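Local coordinates for outer surface protein (Bacillus cereus ATCC 14579, PDB 1X7F), which is of unknown function but probably acts as a 6-phospho-N-acetylmuramidase, a glycosidase that cleaves phosphorylated amino-sugar fragments of the bacterial cell wall, at residues V233-L238 with E260-L265; S107-F112 with D118-D123; E282-A287 with V331-N336. All blocks are in the same frame, centred on the assembly; numbering follows the deposited sequence. Where two conformers were deposited one is given.

Overall arrangement
The chain has two parts, a (beta/alpha)8 barrel and a C-terminal mixed beta domain, and the three contacts run along its length. Contact 2 packs a barrel helix on its following strand, far out on one side. The centre of contact 1 is about 6 Å from the centre of the chain, where two barrel helices meet near the second domain. Contact 3 joins a helix to the sheet of that domain. The centre of contact 1 is about 29 Å from that of contact 2 and about 27 Å from that of contact 3, while contacts 2 and 3, centred about 55 Å apart, lie on opposite sides of the chain's centre. None touches another.

Contact 1 of 3, residues V233-L238 with E260-L265; sequences VQAKHL and EKLGNL
This is an apolar helix-to-helix contact in the outer layer of the (beta/alpha)8 barrel, where Ala235 of helix 231-240 meets Leu262 and Leu265 at the end of helix 256-264. The backbones come within 7.4 Å, measured between Ala235 CA and Leu262 CA, and the small alanine side chain is what sits between them. Its CB touches Leu262 CD2 at 3.6 Å, and on the same methyl lands Leu265 CD1, at 3.9 Å. Leu262 has to reach for this: its CB does not point straight at the other helix, but CG lies beside the backbone N (chi1 -72°), which turns the CD2 methyl, not the one that extends the chain, onto Ala235 CB.

Leu265, just past the helix, divides its two methyls between neighbours. While CD1 goes to the alanine, CD2 packs against the aliphatic part of Lys236, 3.6 Å from Lys236 CE. The two side chains cross at about a right angle, so the leucine meets the lysine across its stem, at CG and CE. Beyond CE, Lys236 NZ forms a salt bridge with Glu368 and a hydrogen bond with the carbonyl of Gln271, both in the C-terminal part of the chain; the lysine thus spans the two parts with its stem against a barrel leucine.

Underneath lie the last two barrel strands. Ala235 rests on Val247 of strand 246-249, Leu262 touches both Ile249 of that strand and Ile204 of strand 201-204, and Leu265 also leans on Trp239 of helix 231-240.

Contact 2 of 3, residues S107-F112 with D118-D123; sequences SDLSFF and DGIRLD
A beta-alpha-beta unit of the (beta/alpha)8 barrel is closed here: Leu109 and Phe112, at the start of helix 110-115, pack on Ile120 of strand 119-122. The helix connects strand 89-94 to strand 119-122, which lie side by side and parallel in the barrel sheet, and it covers their outer surface. Leu109 occupies the N-cap position, so the contact is made by the first turn of the helix, and the closest backbone approach is 7.7 Å, between Phe112 CA and Ile120 CA.

Ile120 makes every contact from the strand side, and its branches serve different partners. With chi1 at 46°, CG1 takes the crowded position between the backbone N and the carbonyl carbon, and its terminal methyl, CD1, reaches the leucine; it lies 3.9 Å from Leu109 CD1 and just as far from the other leucine methyl, CD2. The other branch, CG2, goes to the phenylalanine. The same phenylalanine leans on Leu92 and Val94 of strand 89-94, so the helix start is packed on both strands, and Ile120 in turn meets Ile143 of strand 142-146 and Met134 of helix 129-134.

On the opposite face of strand 119-122, Arg121 points into the barrel. Its NH1 makes a salt bridge to Asp123 OD1 of 2.8 Å, coming from above the carboxylate plane, while NH2 is held by the carbonyl of Cys170 and by Asn172 OD1. Three acceptors on two of its nitrogens thus fix the rotation of the guanidinium.

Ile120 CG2 makes a CH-pi contact over one face of the Phe112 ring, 3.8 Å from the centroid, with Ile120 CG2 3.6 Å from Phe112 CG; Leu109 CB sits at the ring edge, in its plane.

Contact 3 of 3, residues E282-A287 with V331-N336; sequences EVEKRA and VVIGNN
Glu284 OE1 is gripped twice, by Arg321 NH2 in a salt bridge and by the backbone N of Thr281, while the stem and other oxygen of the same glutamate lie against Ile333. The setting is the C-terminal domain, a mixed beta sheet of probably cyclophilin-like fold, with helix 282-289 packed on strand 330-334. Thr281 stands just ahead of the helix and Glu284 is the third residue in it, so the bond from Thr281 N is the glutamate half of a capping box. The arginine adds a charge partner, which would probably favour the ionised carboxylate in this buried place and helps to fix its rotation.

Across to the strand the contact is van der Waals. Glu284 has CG beside the backbone N (chi1 -76°) and runs out extended, so its length passes obliquely by the isoleucine. Ile333 CG2 is met by a run of its atoms: CG at 4.0 Å, CD a little farther, and OE2, for which the distance to Ile333 CG2 is 3.9 Å. The nearest backbone approach is 7.6 Å, between Glu284 CA and Ile333 CA.

Ile333 was deposited in two conformers, and the distances to its methyls, including the one to Ala287 CB, belong to one of them and are doubtful to that extent. In that conformer CG1 lies anti to the backbone N (chi1 -163°) and carries CD1 toward the next turn of the helix.

Around the pair, Phe318 touches both Glu284 and Ile333, and Tyr313 of helix 309-313 touches Ala287. Ile333 also packs on Val361 of the adjoining strand 358-364. One turn after the glutamate, Ala287 CB meets Ile333 CD1 at 4.2 Å in this conformer, methyl to methyl.

Contact 1 of 3, residues V233-L238 with E260-L265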
ATOM      1  N   VAL A 233       0.731  -6.047  -5.080  1.00 35.06           N
ATOM      2  CA  VAL A 233       2.081  -5.476  -5.189  1.00 35.34           C
ATOM      3  C   VAL A 233       2.050  -3.948  -5.001  1.00 35.27           C
ATOM      4  O   VAL A 233       2.859  -3.391  -4.268  1.00 36.03           O
ATOM      5  CB  VAL A 233       2.770  -5.910  -6.519  1.00 35.70           C
ATOM      6  CG1 VAL A 233       4.144  -5.276  -6.671  1.00 33.69           C
ATOM      7  CG2 VAL A 233       2.884  -7.454  -6.546  1.00 33.84           C
ATOM      8  N   GLN A 234       1.090  -3.292  -5.637  1.00 34.29           N
ATOM      9  CA  GLN A 234       0.802  -1.887  -5.368  1.00 34.93           C
ATOM     10  C   GLN A 234       0.640  -1.560  -3.877  1.00 34.87           C
ATOM     11  O   GLN A 234       1.227  -0.602  -3.395  1.00 35.66           O
ATOM     12  CB  GLN A 234      -0.466  -1.459  -6.114  1.00 34.76           C
ATOM     13  CG  GLN A 234      -0.457  -1.682  -7.611  1.00 33.14           C
ATOM     14  CD  GLN A 234      -1.808  -1.338  -8.231  1.00 34.47           C
ATOM     15  OE1 GLN A 234      -2.431  -2.163  -8.910  1.00 36.58           O
ATOM     16  NE2 GLN A 234      -2.257  -0.128  -8.002  1.00 30.94           N
ATOM     17  N   ALA A 235      -0.146  -2.364  -3.155  1.00 35.92           N
ATOM     18  CA  ALA A 235      -0.370  -2.168  -1.720  1.00 35.65           C
ATOM     19  C   ALA A 235       0.898  -2.391  -0.903  1.00 35.69           C
ATOM     20  O   ALA A 235       1.220  -1.599  -0.012  1.00 36.96           O
ATOM     21  CB  ALA A 235      -1.490  -3.069  -1.222  1.00 34.50           C
ATOM     22  N   LYS A 236       1.605  -3.475  -1.201  1.00 35.02           N
ATOM     23  CA  LYS A 236       2.906  -3.755  -0.605  1.00 35.21           C
ATOM     24  C   LYS A 236       3.817  -2.545  -0.764  1.00 34.98           C
ATOM     25  O   LYS A 236       4.447  -2.102   0.188  1.00 35.94           O
ATOM     26  CB  LYS A 236       3.573  -4.981  -1.264  1.00 34.88           C
ATOM     27  CG  LYS A 236       3.060  -6.354  -0.808  1.00 36.23           C
ATOM     28  CD  LYS A 236       3.826  -7.485  -1.551  1.00 35.48           C
ATOM     29  CE  LYS A 236       3.268  -8.850  -1.216  1.00 33.01           C
ATOM     30  NZ  LYS A 236       4.217  -9.952  -1.524  1.00 34.29           N
ATOM     31  N   HIS A 237       3.880  -2.005  -1.976  1.00 34.93           N
ATOM     32  CA  HIS A 237       4.759  -0.886  -2.235  1.00 34.73           C
ATOM     33  C   HIS A 237       4.412   0.347  -1.385  1.00 34.80           C
ATOM     34  O   HIS A 237       5.281   0.879  -0.687  1.00 36.49           O
ATOM     35  CB  HIS A 237       4.791  -0.568  -3.727  1.00 34.59           C
ATOM     36  CG  HIS A 237       5.790   0.482  -4.094  1.00 33.00           C
ATOM     37  ND1 HIS A 237       5.737   1.172  -5.285  1.00 34.11           N
ATOM     38  CD2 HIS A 237       6.867   0.959  -3.430  1.00 29.16           C
ATOM     39  CE1 HIS A 237       6.738   2.028  -5.341  1.00 30.46           C
ATOM     40  NE2 HIS A 237       7.438   1.920  -4.227  1.00 29.75           N
ATOM     41  N   LEU A 238       3.155   0.775  -1.423  1.00 33.92           N
ATOM     42  CA  LEU A 238       2.693   1.924  -0.621  1.00 34.68           C
ATOM     43  C   LEU A 238       3.034   1.823   0.879  1.00 34.34           C
ATOM     44  O   LEU A 238       3.522   2.788   1.478  1.00 35.17           O
ATOM     45  CB  LEU A 238       1.188   2.151  -0.823  1.00 33.76           C
ATOM     46  CG  LEU A 238       0.734   2.576  -2.227  1.00 35.18           C
ATOM     47  CD1 LEU A 238      -0.764   2.779  -2.268  1.00 33.50           C
ATOM     48  CD2 LEU A 238       1.446   3.837  -2.672  1.00 34.26           C
ATOM     49  N   GLU A 260      -9.427 -10.505  -1.399  1.00 37.26           N
ATOM     50  CA  GLU A 260      -8.839 -11.538  -0.558  1.00 37.89           C
ATOM     51  C   GLU A 260      -7.320 -11.408  -0.496  1.00 37.62           C
ATOM     52  O   GLU A 260      -6.742 -11.439   0.582  1.00 37.73           O
ATOM     53  CB  GLU A 260      -9.250 -12.932  -1.034  1.00 36.78           C
ATOM     54  CG  GLU A 260      -8.789 -14.057  -0.106  1.00 38.81           C
ATOM     55  CD  GLU A 260      -8.947 -15.435  -0.725  1.00 41.67           C
ATOM     56  OE1 GLU A 260      -9.154 -16.418   0.024  1.00 47.03           O
ATOM     57  OE2 GLU A 260      -8.864 -15.540  -1.972  1.00 48.31           O
ATOM     58  N   LYS A 261      -6.694 -11.260  -1.662  1.00 37.91           N
ATOM     59  CA  LYS A 261      -5.262 -11.014  -1.785  1.00 38.93           C
ATOM     60  C   LYS A 261      -4.797  -9.848  -0.927  1.00 37.00           C
ATOM     61  O   LYS A 261      -3.753  -9.923  -0.281  1.00 35.77           O
ATOM     62  CB  LYS A 261      -4.891 -10.728  -3.251  1.00 38.65           C
ATOM     63  CG  LYS A 261      -4.635 -11.979  -4.063  1.00 42.21           C
ATOM     64  CD  LYS A 261      -4.314 -11.634  -5.517  1.00 41.76           C
ATOM     65  CE  LYS A 261      -4.322 -12.908  -6.372  1.00 47.78           C
ATOM     66  NZ  LYS A 261      -3.873 -12.644  -7.781  1.00 49.60           N
ATOM     67  N   LEU A 262      -5.558  -8.759  -0.969  1.00 35.96           N
ATOM     68  CA  LEU A 262      -5.230  -7.564  -0.202  1.00 34.81           C
ATOM     69  C   LEU A 262      -5.407  -7.782   1.298  1.00 34.71           C
ATOM     70  O   LEU A 262      -4.557  -7.349   2.094  1.00 34.55           O
ATOM     71  CB  LEU A 262      -6.054  -6.376  -0.680  1.00 34.77           C
ATOM     72  CG  LEU A 262      -5.659  -5.813  -2.047  1.00 34.28           C
ATOM     73  CD1 LEU A 262      -6.732  -4.867  -2.517  1.00 32.85           C
ATOM     74  CD2 LEU A 262      -4.297  -5.112  -2.006  1.00 33.02           C
ATOM     75  N   GLY A 263      -6.488  -8.475   1.667  1.00 33.02           N
ATOM     76  CA  GLY A 263      -6.780  -8.781   3.055  1.00 33.90           C
ATOM     77  C   GLY A 263      -5.792  -9.773   3.667  1.00 33.95           C
ATOM     78  O   GLY A 263      -5.570  -9.775   4.884  1.00 32.18           O
ATOM     79  N   ASN A 264      -5.202 -10.611   2.820  1.00 33.71           N
ATOM     80  CA  ASN A 264      -4.236 -11.604   3.272  1.00 35.24           C
ATOM     81  C   ASN A 264      -2.871 -11.016   3.633  1.00 35.05           C
ATOM     82  O   ASN A 264      -2.101 -11.640   4.338  1.00 35.30           O
ATOM     83  CB  ASN A 264      -4.082 -12.715   2.228  1.00 35.67           C
ATOM     84  CG  ASN A 264      -5.246 -13.698   2.236  1.00 38.80           C
ATOM     85  OD1 ASN A 264      -6.112 -13.663   3.112  1.00 42.06           O
ATOM     86  ND2 ASN A 264      -5.265 -14.590   1.252  1.00 42.82           N
ATOM     87  N   LEU A 265      -2.579  -9.816   3.147  1.00 35.46           N
ATOM     88  CA  LEU A 265      -1.268  -9.207   3.338  1.00 35.57           C
ATOM     89  C   LEU A 265      -0.977  -8.856   4.797  1.00 36.44           C
ATOM     90  O   LEU A 265      -1.882  -8.447   5.530  1.00 37.14           O
ATOM     91  CB  LEU A 265      -1.148  -7.937   2.499  1.00 33.98           C
ATOM     92  CG  LEU A 265      -1.118  -8.003   0.963  1.00 34.98           C
ATOM     93  CD1 LEU A 265      -1.044  -6.615   0.374  1.00 29.87           C
ATOM     94  CD2 LEU A 265       0.059  -8.834   0.474  1.00 36.39           C
TER

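Contact 2 of 3, residues S107-F112 with D118-D123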
ATOM      1  N   SER A 107     -19.947  26.415   4.731  1.00 56.71           N
ATOM      2  CA  SER A 107     -19.424  25.721   5.912  1.00 56.04           C
ATOM      3  C   SER A 107     -20.520  25.530   6.975  1.00 55.58           C
ATOM      4  O   SER A 107     -20.389  25.939   8.139  1.00 55.22           O
ATOM      5  CB  SER A 107     -18.164  26.403   6.463  1.00 56.17           C
ATOM      6  OG  SER A 107     -17.033  26.069   5.672  1.00 55.04           O
ATOM      7  N   ASP A 108     -21.625  24.944   6.509  1.00 54.88           N
ATOM      8  CA  ASP A 108     -22.571  24.208   7.331  1.00 53.84           C
ATOM      9  C   ASP A 108     -22.448  22.766   6.841  1.00 52.80           C
ATOM     10  O   ASP A 108     -23.215  22.313   5.984  1.00 52.82           O
ATOM     11  CB  ASP A 108     -23.995  24.741   7.144  1.00 53.86           C
ATOM     12  CG  ASP A 108     -24.226  26.058   7.870  1.00 55.34           C
ATOM     13  OD1 ASP A 108     -23.313  26.490   8.614  1.00 57.00           O
ATOM     14  OD2 ASP A 108     -25.286  26.732   7.769  1.00 55.52           O
ATOM     15  N   LEU A 109     -21.457  22.054   7.372  1.00 51.28           N
ATOM     16  CA  LEU A 109     -21.168  20.691   6.935  1.00 50.04           C
ATOM     17  C   LEU A 109     -22.171  19.666   7.485  1.00 49.20           C
ATOM     18  O   LEU A 109     -21.893  18.457   7.517  1.00 49.25           O
ATOM     19  CB  LEU A 109     -19.720  20.303   7.274  1.00 49.98           C
ATOM     20  CG  LEU A 109     -18.584  21.252   6.854  1.00 49.41           C
ATOM     21  CD1 LEU A 109     -17.242  20.705   7.325  1.00 50.23           C
ATOM     22  CD2 LEU A 109     -18.566  21.503   5.347  1.00 47.47           C
ATOM     23  N   SER A 110     -23.345  20.165   7.886  1.00 47.96           N
ATOM     24  CA  SER A 110     -24.422  19.357   8.466  1.00 46.83           C
ATOM     25  C   SER A 110     -24.983  18.324   7.493  1.00 46.20           C
ATOM     26  O   SER A 110     -25.268  17.190   7.889  1.00 46.12           O
ATOM     27  CB  SER A 110     -25.552  20.256   8.996  1.00 46.79           C
ATOM     28  OG  SER A 110     -25.791  21.370   8.141  1.00 46.17           O
ATOM     29  N   PHE A 111     -25.130  18.712   6.224  1.00 45.54           N
ATOM     30  CA  PHE A 111     -25.607  17.792   5.185  1.00 45.51           C
ATOM     31  C   PHE A 111     -24.756  16.510   5.087  1.00 45.70           C
ATOM     32  O   PHE A 111     -25.297  15.421   4.869  1.00 45.71           O
ATOM     33  CB  PHE A 111     -25.693  18.491   3.820  1.00 45.59           C
ATOM     34  CG  PHE A 111     -26.068  17.564   2.683  1.00 45.39           C
ATOM     35  CD1 PHE A 111     -27.398  17.181   2.487  1.00 45.57           C
ATOM     36  CD2 PHE A 111     -25.090  17.061   1.818  1.00 46.34           C
ATOM     37  CE1 PHE A 111     -27.749  16.315   1.446  1.00 45.43           C
ATOM     38  CE2 PHE A 111     -25.430  16.193   0.775  1.00 47.08           C
ATOM     39  CZ  PHE A 111     -26.767  15.823   0.588  1.00 45.62           C
ATOM     40  N   PHE A 112     -23.437  16.646   5.244  1.00 45.39           N
ATOM     41  CA  PHE A 112     -22.534  15.492   5.228  1.00 45.90           C
ATOM     42  C   PHE A 112     -22.690  14.645   6.495  1.00 45.91           C
ATOM     43  O   PHE A 112     -22.585  13.416   6.446  1.00 45.60           O
ATOM     44  CB  PHE A 112     -21.074  15.932   5.042  1.00 46.13           C
ATOM     45  CG  PHE A 112     -20.880  16.923   3.912  1.00 47.08           C
ATOM     46  CD1 PHE A 112     -21.083  16.543   2.582  1.00 47.88           C
ATOM     47  CD2 PHE A 112     -20.498  18.242   4.177  1.00 48.02           C
ATOM     48  CE1 PHE A 112     -20.912  17.462   1.536  1.00 48.55           C
ATOM     49  CE2 PHE A 112     -20.322  19.169   3.135  1.00 48.37           C
ATOM     50  CZ  PHE A 112     -20.531  18.778   1.813  1.00 47.84           C
ATOM     51  N   ASP A 118     -18.084  10.302   7.631  1.00 39.54           N
ATOM     52  CA  ASP A 118     -17.131  10.496   8.722  1.00 38.95           C
ATOM     53  C   ASP A 118     -16.209  11.672   8.444  1.00 38.17           C
ATOM     54  O   ASP A 118     -15.557  12.194   9.354  1.00 37.42           O
ATOM     55  CB  ASP A 118     -16.322   9.214   8.936  1.00 39.19           C
ATOM     56  CG  ASP A 118     -17.172   8.077   9.473  1.00 39.61           C
ATOM     57  OD1 ASP A 118     -17.475   8.093  10.681  1.00 43.57           O
ATOM     58  OD2 ASP A 118     -17.591   7.134   8.769  1.00 39.48           O
ATOM     59  N   GLY A 119     -16.166  12.075   7.174  1.00 37.53           N
ATOM     60  CA  GLY A 119     -15.321  13.168   6.723  1.00 36.23           C
ATOM     61  C   GLY A 119     -15.589  13.568   5.288  1.00 35.98           C
ATOM     62  O   GLY A 119     -16.346  12.911   4.577  1.00 34.62           O
ATOM     63  N   ILE A 120     -14.967  14.667   4.878  1.00 36.56           N
ATOM     64  CA  ILE A 120     -15.080  15.179   3.519  1.00 37.69           C
ATOM     65  C   ILE A 120     -13.701  15.461   2.949  1.00 38.51           C
ATOM     66  O   ILE A 120     -12.795  15.875   3.680  1.00 38.13           O
ATOM     67  CB  ILE A 120     -15.948  16.470   3.451  1.00 37.32           C
ATOM     68  CG1 ILE A 120     -15.549  17.460   4.548  1.00 36.54           C
ATOM     69  CG2 ILE A 120     -17.437  16.128   3.494  1.00 37.01           C
ATOM     70  CD1 ILE A 120     -15.854  18.891   4.192  1.00 38.41           C
ATOM     71  N   ARG A 121     -13.553  15.235   1.645  1.00 39.90           N
ATOM     72  CA  ARG A 121     -12.316  15.565   0.956  1.00 41.58           C
ATOM     73  C   ARG A 121     -12.361  16.969   0.376  1.00 42.50           C
ATOM     74  O   ARG A 121     -13.391  17.419  -0.147  1.00 42.34           O
ATOM     75  CB  ARG A 121     -11.977  14.534  -0.120  1.00 42.29           C
ATOM     76  CG  ARG A 121     -10.535  14.641  -0.620  1.00 44.90           C
ATOM     77  CD  ARG A 121      -9.950  13.356  -1.175  1.00 48.92           C
ATOM     78  NE  ARG A 121      -8.576  13.541  -1.634  1.00 49.38           N
ATOM     79  CZ  ARG A 121      -8.260  14.064  -2.809  1.00 49.34           C
ATOM     80  NH1 ARG A 121      -9.217  14.449  -3.638  1.00 51.80           N
ATOM     81  NH2 ARG A 121      -6.994  14.200  -3.164  1.00 48.17           N
ATOM     82  N   LEU A 122     -11.245  17.674   0.531  1.00 43.45           N
ATOM     83  CA  LEU A 122     -11.026  18.946  -0.137  1.00 44.02           C
ATOM     84  C   LEU A 122     -10.027  18.683  -1.258  1.00 44.92           C
ATOM     85  O   LEU A 122      -8.811  18.804  -1.079  1.00 44.49           O
ATOM     86  CB  LEU A 122     -10.521  20.013   0.837  1.00 43.32           C
ATOM     87  CG  LEU A 122     -11.445  20.425   1.988  1.00 43.12           C
ATOM     88  CD1 LEU A 122     -10.804  21.547   2.771  1.00 40.76           C
ATOM     89  CD2 LEU A 122     -12.831  20.832   1.502  1.00 43.36           C
ATOM     90  N   ASP A 123     -10.573  18.285  -2.404  1.00 46.21           N
ATOM     91  CA  ASP A 123      -9.814  17.970  -3.609  1.00 47.63           C
ATOM     92  C   ASP A 123      -8.975  19.174  -4.069  1.00 47.56           C
ATOM     93  O   ASP A 123      -7.801  19.039  -4.438  1.00 47.14           O
ATOM     94  CB  ASP A 123     -10.799  17.538  -4.702  1.00 48.64           C
ATOM     95  CG  ASP A 123     -10.113  16.975  -5.926  1.00 50.96           C
ATOM     96  OD1 ASP A 123      -9.085  16.281  -5.768  1.00 52.07           O
ATOM     97  OD2 ASP A 123     -10.546  17.166  -7.088  1.00 53.86           O
TER

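Contact 3 of 3, residues E282-A287 with V331-N336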
ATOM      1  N   GLU A 282      14.394 -29.420   1.493  1.00 35.06           N
ATOM      2  CA  GLU A 282      13.505 -29.078   2.589  1.00 35.56           C
ATOM      3  C   GLU A 282      14.119 -28.103   3.586  1.00 34.58           C
ATOM      4  O   GLU A 282      13.437 -27.209   4.079  1.00 35.09           O
ATOM      5  CB  GLU A 282      13.024 -30.347   3.317  1.00 35.60           C
ATOM      6  CG  GLU A 282      11.995 -31.158   2.537  1.00 39.24           C
ATOM      7  CD  GLU A 282      10.894 -30.297   1.934  1.00 45.37           C
ATOM      8  OE1 GLU A 282      10.760 -30.289   0.689  1.00 49.99           O
ATOM      9  OE2 GLU A 282      10.172 -29.607   2.689  1.00 47.68           O
ATOM     10  N   VAL A 283      15.400 -28.278   3.884  1.00 34.13           N
ATOM     11  CA  VAL A 283      16.069 -27.409   4.835  1.00 34.01           C
ATOM     12  C   VAL A 283      16.277 -26.005   4.237  1.00 33.76           C
ATOM     13  O   VAL A 283      16.167 -25.010   4.941  1.00 33.67           O
ATOM     14  CB  VAL A 283      17.393 -28.034   5.371  1.00 33.90           C
ATOM     15  CG1 VAL A 283      18.427 -28.157   4.268  1.00 34.79           C
ATOM     16  CG2 VAL A 283      17.962 -27.207   6.516  1.00 34.05           C
ATOM     17  N   GLU A 284      16.550 -25.939   2.936  1.00 33.34           N
ATOM     18  CA  GLU A 284      16.689 -24.660   2.236  1.00 34.24           C
ATOM     19  C   GLU A 284      15.362 -23.901   2.227  1.00 33.22           C
ATOM     20  O   GLU A 284      15.345 -22.696   2.441  1.00 33.51           O
ATOM     21  CB  GLU A 284      17.213 -24.862   0.801  1.00 33.03           C
ATOM     22  CG  GLU A 284      18.696 -25.168   0.735  1.00 35.44           C
ATOM     23  CD  GLU A 284      19.154 -25.741  -0.603  1.00 36.32           C
ATOM     24  OE1 GLU A 284      18.320 -25.941  -1.521  1.00 39.09           O
ATOM     25  OE2 GLU A 284      20.371 -25.997  -0.733  1.00 38.99           O
ATOM     26  N   LYS A 285      14.262 -24.617   1.997  1.00 32.77           N
ATOM     27  CA  LYS A 285      12.928 -24.024   2.036  1.00 33.57           C
ATOM     28  C   LYS A 285      12.529 -23.558   3.443  1.00 33.20           C
ATOM     29  O   LYS A 285      11.896 -22.532   3.577  1.00 32.59           O
ATOM     30  CB  LYS A 285      11.884 -25.007   1.506  1.00 34.22           C
ATOM     31  CG  LYS A 285      12.018 -25.333   0.024  1.00 36.65           C
ATOM     32  CD  LYS A 285      10.763 -26.076  -0.421  1.00 39.90           C
ATOM     33  CE  LYS A 285      10.897 -26.631  -1.826  1.00 42.71           C
ATOM     34  NZ  LYS A 285       9.573 -27.120  -2.319  1.00 42.33           N
ATOM     35  N   ARG A 286      12.902 -24.316   4.478  1.00 33.11           N
ATOM     36  CA  ARG A 286      12.630 -23.922   5.871  1.00 34.28           C
ATOM     37  C   ARG A 286      13.417 -22.665   6.250  1.00 33.64           C
ATOM     38  O   ARG A 286      12.858 -21.743   6.850  1.00 33.81           O
ATOM     39  CB  ARG A 286      12.949 -25.070   6.846  1.00 33.31           C
ATOM     40  CG  ARG A 286      12.476 -24.827   8.279  1.00 37.43           C
ATOM     41  CD  ARG A 286      12.886 -25.899   9.324  1.00 36.90           C
ATOM     42  NE  ARG A 286      13.089 -27.186   8.683  1.00 41.31           N
ATOM     43  CZ  ARG A 286      14.211 -27.891   8.723  1.00 40.95           C
ATOM     44  NH1 ARG A 286      15.258 -27.485   9.438  1.00 38.90           N
ATOM     45  NH2 ARG A 286      14.262 -29.037   8.065  1.00 41.66           N
ATOM     46  N   ALA A 287      14.704 -22.633   5.895  1.00 32.48           N
ATOM     47  CA  ALA A 287      15.547 -21.446   6.096  1.00 33.24           C
ATOM     48  C   ALA A 287      14.922 -20.219   5.437  1.00 32.88           C
ATOM     49  O   ALA A 287      14.978 -19.129   5.968  1.00 34.33           O
ATOM     50  CB  ALA A 287      16.955 -21.677   5.534  1.00 31.84           C
ATOM     51  N   VAL A 331      17.323 -16.044  -4.535  1.00 35.59           N
ATOM     52  CA  VAL A 331      17.561 -16.442  -3.156  1.00 34.31           C
ATOM     53  C   VAL A 331      18.627 -17.534  -3.213  1.00 34.51           C
ATOM     54  O   VAL A 331      18.453 -18.537  -3.904  1.00 33.78           O
ATOM     55  CB  VAL A 331      16.273 -16.938  -2.464  1.00 34.23           C
ATOM     56  CG1 VAL A 331      16.561 -17.341  -1.029  1.00 30.58           C
ATOM     57  CG2 VAL A 331      15.196 -15.856  -2.527  1.00 32.00           C
ATOM     58  N   VAL A 332      19.753 -17.293  -2.540  1.00 33.82           N
ATOM     59  CA  VAL A 332      20.863 -18.236  -2.530  1.00 33.36           C
ATOM     60  C   VAL A 332      21.230 -18.532  -1.080  1.00 33.93           C
ATOM     61  O   VAL A 332      20.875 -17.765  -0.169  1.00 33.74           O
ATOM     62  CB  VAL A 332      22.117 -17.765  -3.379  1.00 33.58           C
ATOM     63  CG1 VAL A 332      21.725 -17.432  -4.840  1.00 31.60           C
ATOM     64  CG2 VAL A 332      22.852 -16.590  -2.724  1.00 32.56           C
ATOM     65  N   ILE A 333      21.919 -19.647  -0.890  0.50 33.57           N
ATOM     66  CA  ILE A 333      22.397 -20.041   0.411  0.50 33.27           C
ATOM     67  C   ILE A 333      23.822 -20.561   0.284  0.50 33.82           C
ATOM     68  O   ILE A 333      24.179 -21.219  -0.704  0.50 33.92           O
ATOM     69  CB  ILE A 333      21.456 -21.090   1.062  0.50 32.62           C
ATOM     70  CG1 ILE A 333      21.725 -21.174   2.573  0.50 32.04           C
ATOM     71  CG2 ILE A 333      21.576 -22.455   0.363  0.50 31.56           C
ATOM     72  CD1 ILE A 333      20.579 -21.697   3.387  0.50 27.87           C
ATOM     73  N   GLY A 334      24.632 -20.225   1.280  1.00 33.83           N
ATOM     74  CA  GLY A 334      25.962 -20.781   1.421  1.00 33.35           C
ATOM     75  C   GLY A 334      25.857 -22.266   1.699  1.00 32.43           C
ATOM     76  O   GLY A 334      25.126 -22.696   2.584  1.00 31.77           O
ATOM     77  N   ASN A 335      26.586 -23.042   0.908  1.00 33.26           N
ATOM     78  CA  ASN A 335      26.560 -24.491   0.979  1.00 34.02           C
ATOM     79  C   ASN A 335      27.732 -25.050   1.799  1.00 34.39           C
ATOM     80  O   ASN A 335      28.496 -24.273   2.374  1.00 35.41           O
ATOM     81  CB  ASN A 335      26.455 -25.082  -0.441  1.00 34.09           C
ATOM     82  CG  ASN A 335      27.689 -24.816  -1.313  1.00 34.15           C
ATOM     83  OD1 ASN A 335      27.555 -24.575  -2.512  1.00 37.04           O
ATOM     84  ND2 ASN A 335      28.876 -24.903  -0.737  1.00 31.09           N
ATOM     85  N   ASN A 336      27.881 -26.375   1.836  1.00 34.85           N
ATOM     86  CA  ASN A 336      28.929 -27.052   2.622  1.00 35.73           C
ATOM     87  C   ASN A 336      30.357 -26.544   2.407  1.00 36.62           C
ATOM     88  O   ASN A 336      31.220 -26.694   3.279  1.00 37.87           O
ATOM     89  CB  ASN A 336      28.902 -28.566   2.374  1.00 35.77           C
ATOM     90  CG  ASN A 336      27.627 -29.227   2.880  1.00 35.36           C
ATOM     91  OD1 ASN A 336      26.851 -28.641   3.647  1.00 34.79           O
ATOM     92  ND2 ASN A 336      27.402 -30.456   2.444  1.00 35.60           N
TER